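Local coordinates for protein sucrose 6(F)-phosphate phosphorylase (Thermoanaerobacterium thermosaccharolyticum DSM 571, PDB 6S9V) that is a phosphorylase whose alpha-amylase-type catalytic domain is built round a closed barrel of eight parallel strands, at residues G31-L34 against K35-N38; F78-W81 against Y82-K85; L321-T324 against K325-K328. All coordinates share one frame; numbering follows the deposited sequence.

Interaction 1 of 3, residues G31-L34 against K35-N38; sequences GGNL and KTLN
Between Gly31 and Thr36 the chain doubles back, their CA atoms 5.2 Å apart, and then winds straight into a helix, with Leu37 N bonding to Asn33 O at 2.9 Å and Asn38 N to Leu34 O. Asn33 is the N-cap. Its CG sits between its own backbone N and carbonyl carbon (chi1 55°), which folds the amide back over the first turn, where OD1 accepts from Thr36 N at 2.9 Å along a nearly straight N-H line (165°). Asn33 OD1 also lies 3.3 Å from Thr36 CG2, and the two side chains cross at about a right angle.

Thr36 turns its hydroxyl the other way, into the bend before the helix. OG1 is 2.9 Å from Asn33 O and also within bonding reach of Leu30 O, and which carbonyl takes the proton is not settled. Gly31, with no side chain and a positive phi, leaves room for this oxygen to come within 3.0 Å of Gly31 C. On the buried side Leu34 and Leu37 send their CD2 methyls together at 4.1 Å, and Leu34 continues onto Asp83 and Ile84 of helix 81-88. Here, then, is an asparagine N-cap starting helix 34-44, the helix that follows the first strand of a TIM barrel.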
# COMPACT_ATOMS: atom_id res chain seq x y z
N GLY A 31 -7.09 17.31 -7.77
CA GLY A 31 -6.96 18.62 -8.35
C GLY A 31 -5.91 18.77 -9.43
O GLY A 31 -5.93 19.78 -10.14
N GLY A 32 -5.00 17.81 -9.57
CA GLY A 32 -4.07 17.78 -10.69
C GLY A 32 -2.61 17.86 -10.32
O GLY A 32 -1.76 17.45 -11.12
N ASN A 33 -2.26 18.39 -9.15
CA ASN A 33 -0.85 18.52 -8.79
C ASN A 33 -0.74 18.71 -7.28
O ASN A 33 -1.73 18.77 -6.55
CB ASN A 33 -0.20 19.67 -9.57
CG ASN A 33 -0.94 20.99 -9.39
OD1 ASN A 33 -1.11 21.47 -8.28
ND2 ASN A 33 -1.37 21.58 -10.50
N LEU A 34 0.51 18.83 -6.81
CA LEU A 34 0.76 18.91 -5.38
C LEU A 34 0.26 20.23 -4.79
O LEU A 34 -0.09 20.29 -3.61
CB LEU A 34 2.25 18.74 -5.08
CG LEU A 34 2.82 17.35 -5.36
CD1 LEU A 34 4.34 17.34 -5.17
CD2 LEU A 34 2.16 16.29 -4.49
N LYS A 35 0.23 21.29 -5.60
CA LYS A 35 -0.25 22.57 -5.10
C LYS A 35 -1.76 22.53 -4.86
O LYS A 35 -2.24 23.00 -3.82
CB LYS A 35 0.12 23.68 -6.08
CG LYS A 35 1.63 23.90 -6.14
CD LYS A 35 2.02 24.93 -7.18
CE LYS A 35 3.50 25.27 -7.07
NZ LYS A 35 3.85 25.95 -5.79
N THR A 36 -2.52 21.94 -5.79
CA THR A 36 -3.95 21.77 -5.55
C THR A 36 -4.20 20.75 -4.43
O THR A 36 -5.17 20.90 -3.67
CB THR A 36 -4.67 21.34 -6.83
OG1 THR A 36 -4.32 19.99 -7.18
CG2 THR A 36 -4.34 22.28 -8.00
N LEU A 37 -3.35 19.73 -4.31
CA LEU A 37 -3.47 18.81 -3.18
C LEU A 37 -3.32 19.56 -1.86
O LEU A 37 -4.11 19.39 -0.93
CB LEU A 37 -2.45 17.68 -3.30
CG LEU A 37 -2.32 16.74 -2.10
CD1 LEU A 37 -3.66 16.11 -1.76
CD2 LEU A 37 -1.28 15.65 -2.36
N ASN A 38 -2.28 20.40 -1.76
CA ASN A 38 -2.09 21.20 -0.55
C ASN A 38 -3.28 22.14 -0.32
O ASN A 38 -3.71 22.32 0.83
CB ASN A 38 -0.79 22.01 -0.66
CG ASN A 38 0.43 21.24 -0.17
OD1 ASN A 38 0.35 20.46 0.78
ND2 ASN A 38 1.58 21.47 -0.81

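Interaction 2 of 3, residues F78-W81 against Y82-K85; sequences FGTW and YDIK
A capping box made by Thr80 and Asp83 starts helix 81-88, each residue offering its side chain to the backbone of the other. In one direction Thr80 N donates to Asp83 OD2 at 2.9 Å, meeting the oxygen from above the carboxylate plane, 43° out of it. In the other, Thr80 OG1 accepts from Asp83 N, a weak bond at 3.5 Å, and takes a second weak one from Tyr82 N at 3.2 Å. The threonine hydroxyl thus faces two amides of the first turn at once, a position it reaches because a chi1 of 74° points OG1 forward into the helix start. Water 1 bridges the two side chains of the box, 2.8 Å from Thr80 OG1 and more weakly bonded to Asp83 OD1. Just ahead of the box, Gly79 CA lies 3.2 Å from Asp83 OD2, level with the carboxylate plane and beyond that oxygen.

All this belongs to the second beta-alpha unit of the TIM barrel, where the chain leaves strand 51-54, makes a long loop and enters the helix that precedes strand 92-97. Trp81 and Ile84 fill the side of the helix turned to that barrel. The six-membered ring of the indole lies obliquely against the isoleucine, Trp81 CE3 3.8 Å from Ile84 CB and Trp81 CZ3 next to Ile84 CG2. Trp81 NE1 is tied to Tyr71 O, which fixes how the indole is turned, and the ring stacks with Phe203. Tyr82, on the solvent side, brings its ring edge toward Thr80 OG1, with Tyr82 CD2 4.0 Å from that oxygen. Lys85 N closes the first full helical turn onto Trp81 O (162°).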
# COMPACT_ATOMS: atom_id res chain seq x y z
N PHE A 78 3.76 17.79 -11.44
CA PHE A 78 3.15 17.71 -10.11
C PHE A 78 3.63 18.80 -9.17
O PHE A 78 2.85 19.23 -8.30
CB PHE A 78 3.43 16.34 -9.50
CG PHE A 78 2.98 15.18 -10.36
CD1 PHE A 78 1.94 15.32 -11.25
CD2 PHE A 78 3.61 13.94 -10.27
CE1 PHE A 78 1.54 14.27 -12.05
CE2 PHE A 78 3.21 12.89 -11.07
CZ PHE A 78 2.17 13.05 -11.96
N GLY A 79 4.88 19.22 -9.27
CA GLY A 79 5.38 20.29 -8.43
C GLY A 79 6.88 20.12 -8.19
O GLY A 79 7.62 19.68 -9.08
N THR A 80 7.30 20.47 -6.98
CA THR A 80 8.71 20.46 -6.62
C THR A 80 8.88 19.82 -5.25
O THR A 80 7.92 19.63 -4.50
CB THR A 80 9.32 21.86 -6.59
OG1 THR A 80 8.84 22.55 -5.43
CG2 THR A 80 8.93 22.64 -7.84
N TRP A 81 10.13 19.50 -4.93
CA TRP A 81 10.44 18.97 -3.61
C TRP A 81 10.02 19.93 -2.51
O TRP A 81 9.73 19.50 -1.38
CB TRP A 81 11.93 18.68 -3.52
CG TRP A 81 12.30 17.25 -3.78
CD1 TRP A 81 13.13 16.78 -4.75
CD2 TRP A 81 11.86 16.11 -3.04
NE1 TRP A 81 13.24 15.42 -4.66
CE2 TRP A 81 12.46 14.98 -3.63
CE3 TRP A 81 11.00 15.93 -1.95
CZ2 TRP A 81 12.24 13.69 -3.15
CZ3 TRP A 81 10.80 14.66 -1.47
CH2 TRP A 81 11.40 13.55 -2.08
N TYR A 82 9.99 21.24 -2.79
CA TYR A 82 9.56 22.20 -1.78
C TYR A 82 8.06 22.11 -1.50
O TYR A 82 7.62 22.45 -0.39
CB TYR A 82 9.97 23.60 -2.20
CG TYR A 82 11.47 23.71 -2.23
CD1 TYR A 82 12.19 23.94 -1.06
CD2 TYR A 82 12.18 23.52 -3.41
CE1 TYR A 82 13.57 24.02 -1.08
CE2 TYR A 82 13.55 23.59 -3.43
CZ TYR A 82 14.24 23.84 -2.27
OH TYR A 82 15.61 23.91 -2.29
N ASP A 83 7.26 21.68 -2.47
CA ASP A 83 5.86 21.38 -2.19
C ASP A 83 5.73 20.26 -1.16
O ASP A 83 4.83 20.30 -0.31
CB ASP A 83 5.13 21.01 -3.49
CG ASP A 83 5.07 22.16 -4.48
OD1 ASP A 83 4.96 23.32 -4.03
OD2 ASP A 83 5.15 21.90 -5.69
N ILE A 84 6.59 19.25 -1.25
CA ILE A 84 6.59 18.16 -0.27
C ILE A 84 7.04 18.68 1.09
O ILE A 84 6.45 18.34 2.13
CB ILE A 84 7.51 17.02 -0.75
CG1 ILE A 84 7.08 16.51 -2.13
CG2 ILE A 84 7.55 15.88 0.26
CD1 ILE A 84 5.86 15.68 -2.12
N LYS A 85 8.11 19.46 1.11
CA LYS A 85 8.62 20.01 2.36
C LYS A 85 7.55 20.83 3.06
O LYS A 85 7.39 20.74 4.29
CB LYS A 85 9.85 20.87 2.07
CG LYS A 85 10.54 21.42 3.31
CD LYS A 85 11.71 22.31 2.90
CE LYS A 85 12.53 22.77 4.09
NZ LYS A 85 13.69 23.60 3.65
O HOH W 1 7.50 25.06 -5.28

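Interaction 3 of 3, residues L321-T324 against K325-K328; sequences LIDT and KKAK. With SO4 (sulfate ion), chain F.
The carboxylate of Asp323 lies with one face turned down onto the start of helix 324-336, so that Lys325 N and Lys325 CB both sit beneath that face, while Lys326 CG comes up beside OD1, close to the carboxylate plane. Asp323 is the N-cap of this helix. Its OD1 accepts from Lys326 N at 2.9 Å on the syn side, the N-H coming from 29° out of the plane. With chi1 at 65° the Asp323 carboxylate is swung back over the first turn, which brings OD1 to that amide. An anion at this end would be expected to suit the helix dipole.

The backbone carries on from the cap: Ala327 N bonds to Asp323 O at 3.0 Å, and Lys328 N to Thr324 O. Across the same turn, Ile322 CD1 lies 3.6 Å from Ala327 CB. This apolar pair, the residue before the cap against the fourth one after it, is a hydrophobic staple. It faces inward, with Ile322 also on Phe277 of helix 275-285 and Ala327 on Phe355.

The exposed side of this turn carries lysines. Lys326 runs alongside Asp323, pointing the same way, yet its NZ stays 6.5 Å from Asp323 OD1, too far for a contact between the charges. Lys325 goes to a sulfate ion, probably from the crystallisation liquor: its chain bends at the last torsion, and Lys325 NZ donates to sulfate O1 at 2.7 Å.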
# COMPACT_ATOMS: atom_id res chain seq x y z
N LEU A 321 -6.45 -18.95 5.44
CA LEU A 321 -7.39 -18.27 6.31
C LEU A 321 -8.83 -18.34 5.82
O LEU A 321 -9.75 -18.16 6.62
CB LEU A 321 -7.01 -16.79 6.46
CG LEU A 321 -5.57 -16.54 6.89
CD1 LEU A 321 -5.32 -15.04 6.99
CD2 LEU A 321 -5.26 -17.24 8.19
N ILE A 322 -9.04 -18.60 4.53
CA ILE A 322 -10.37 -18.77 3.97
C ILE A 322 -10.29 -19.87 2.93
O ILE A 322 -9.26 -20.06 2.29
CB ILE A 322 -10.91 -17.48 3.31
CG1 ILE A 322 -9.99 -17.08 2.15
CG2 ILE A 322 -10.99 -16.37 4.32
CD1 ILE A 322 -10.36 -15.78 1.47
N ASP A 323 -11.38 -20.61 2.78
CA ASP A 323 -11.42 -21.64 1.75
C ASP A 323 -11.88 -21.02 0.43
O ASP A 323 -12.33 -19.88 0.36
CB ASP A 323 -12.31 -22.81 2.18
CG ASP A 323 -13.78 -22.43 2.32
OD1 ASP A 323 -14.15 -21.29 1.98
OD2 ASP A 323 -14.55 -23.30 2.78
N THR A 324 -11.71 -21.79 -0.65
CA THR A 324 -12.04 -21.29 -1.98
C THR A 324 -13.51 -20.91 -2.07
O THR A 324 -13.86 -19.91 -2.72
CB THR A 324 -11.68 -22.34 -3.03
OG1 THR A 324 -10.26 -22.57 -2.99
CG2 THR A 324 -12.08 -21.88 -4.42
N LYS A 325 -14.40 -21.69 -1.46
CA LYS A 325 -15.82 -21.37 -1.51
C LYS A 325 -16.09 -19.95 -1.05
O LYS A 325 -16.82 -19.20 -1.70
CB LYS A 325 -16.62 -22.36 -0.65
CG LYS A 325 -16.77 -23.72 -1.27
CD LYS A 325 -17.45 -24.69 -0.30
CE LYS A 325 -17.43 -26.08 -0.86
NZ LYS A 325 -18.36 -26.19 -2.03
N LYS A 326 -15.55 -19.56 0.11
CA LYS A 326 -15.83 -18.24 0.66
C LYS A 326 -15.05 -17.15 -0.06
O LYS A 326 -15.56 -16.04 -0.24
CB LYS A 326 -15.57 -18.23 2.16
CG LYS A 326 -16.44 -19.25 2.90
CD LYS A 326 -17.91 -18.84 2.88
CE LYS A 326 -18.83 -19.99 3.21
NZ LYS A 326 -20.26 -19.56 3.17
N ALA A 327 -13.81 -17.44 -0.47
CA ALA A 327 -13.09 -16.49 -1.31
C ALA A 327 -13.87 -16.21 -2.59
O ALA A 327 -14.08 -15.05 -2.97
CB ALA A 327 -11.70 -17.03 -1.65
N LYS A 328 -14.34 -17.26 -3.25
CA LYS A 328 -15.08 -17.08 -4.48
C LYS A 328 -16.42 -16.38 -4.24
O LYS A 328 -16.86 -15.59 -5.08
CB LYS A 328 -15.30 -18.43 -5.16
CG LYS A 328 -15.67 -18.31 -6.62
CD LYS A 328 -15.76 -19.67 -7.30
CE LYS A 328 -16.20 -19.52 -8.75
NZ LYS A 328 -17.16 -20.58 -9.15
S SO4 F . -18.90 -24.19 -5.32
O1 SO4 F . -18.27 -25.29 -4.60
O2 SO4 F . -20.29 -24.08 -4.90
O3 SO4 F . -18.83 -24.44 -6.75
O4 SO4 F . -18.19 -22.95 -5.00

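In the fold
Following the chain from the N terminus, interaction 1 ends the loop from barrel strand 22-25 and opens helix 34-44; interaction 2 does the same after strand 51-54 for helix 81-88. The three contacts come in series, none nesting in or crossing another, yet interactions 1 and 2 touch in space. Leu34 N probably bonds to Phe78 O at 2.8 Å, and Lys35 NZ makes a long, weak ion pair with Asp83 OD1, tying two neighbouring helix starts together. Interaction 3 stands apart, across the chain's centre and about 41 Å from interaction 1 between centres, starting helix 324-336 between barrel strands 302-304 and 388-392.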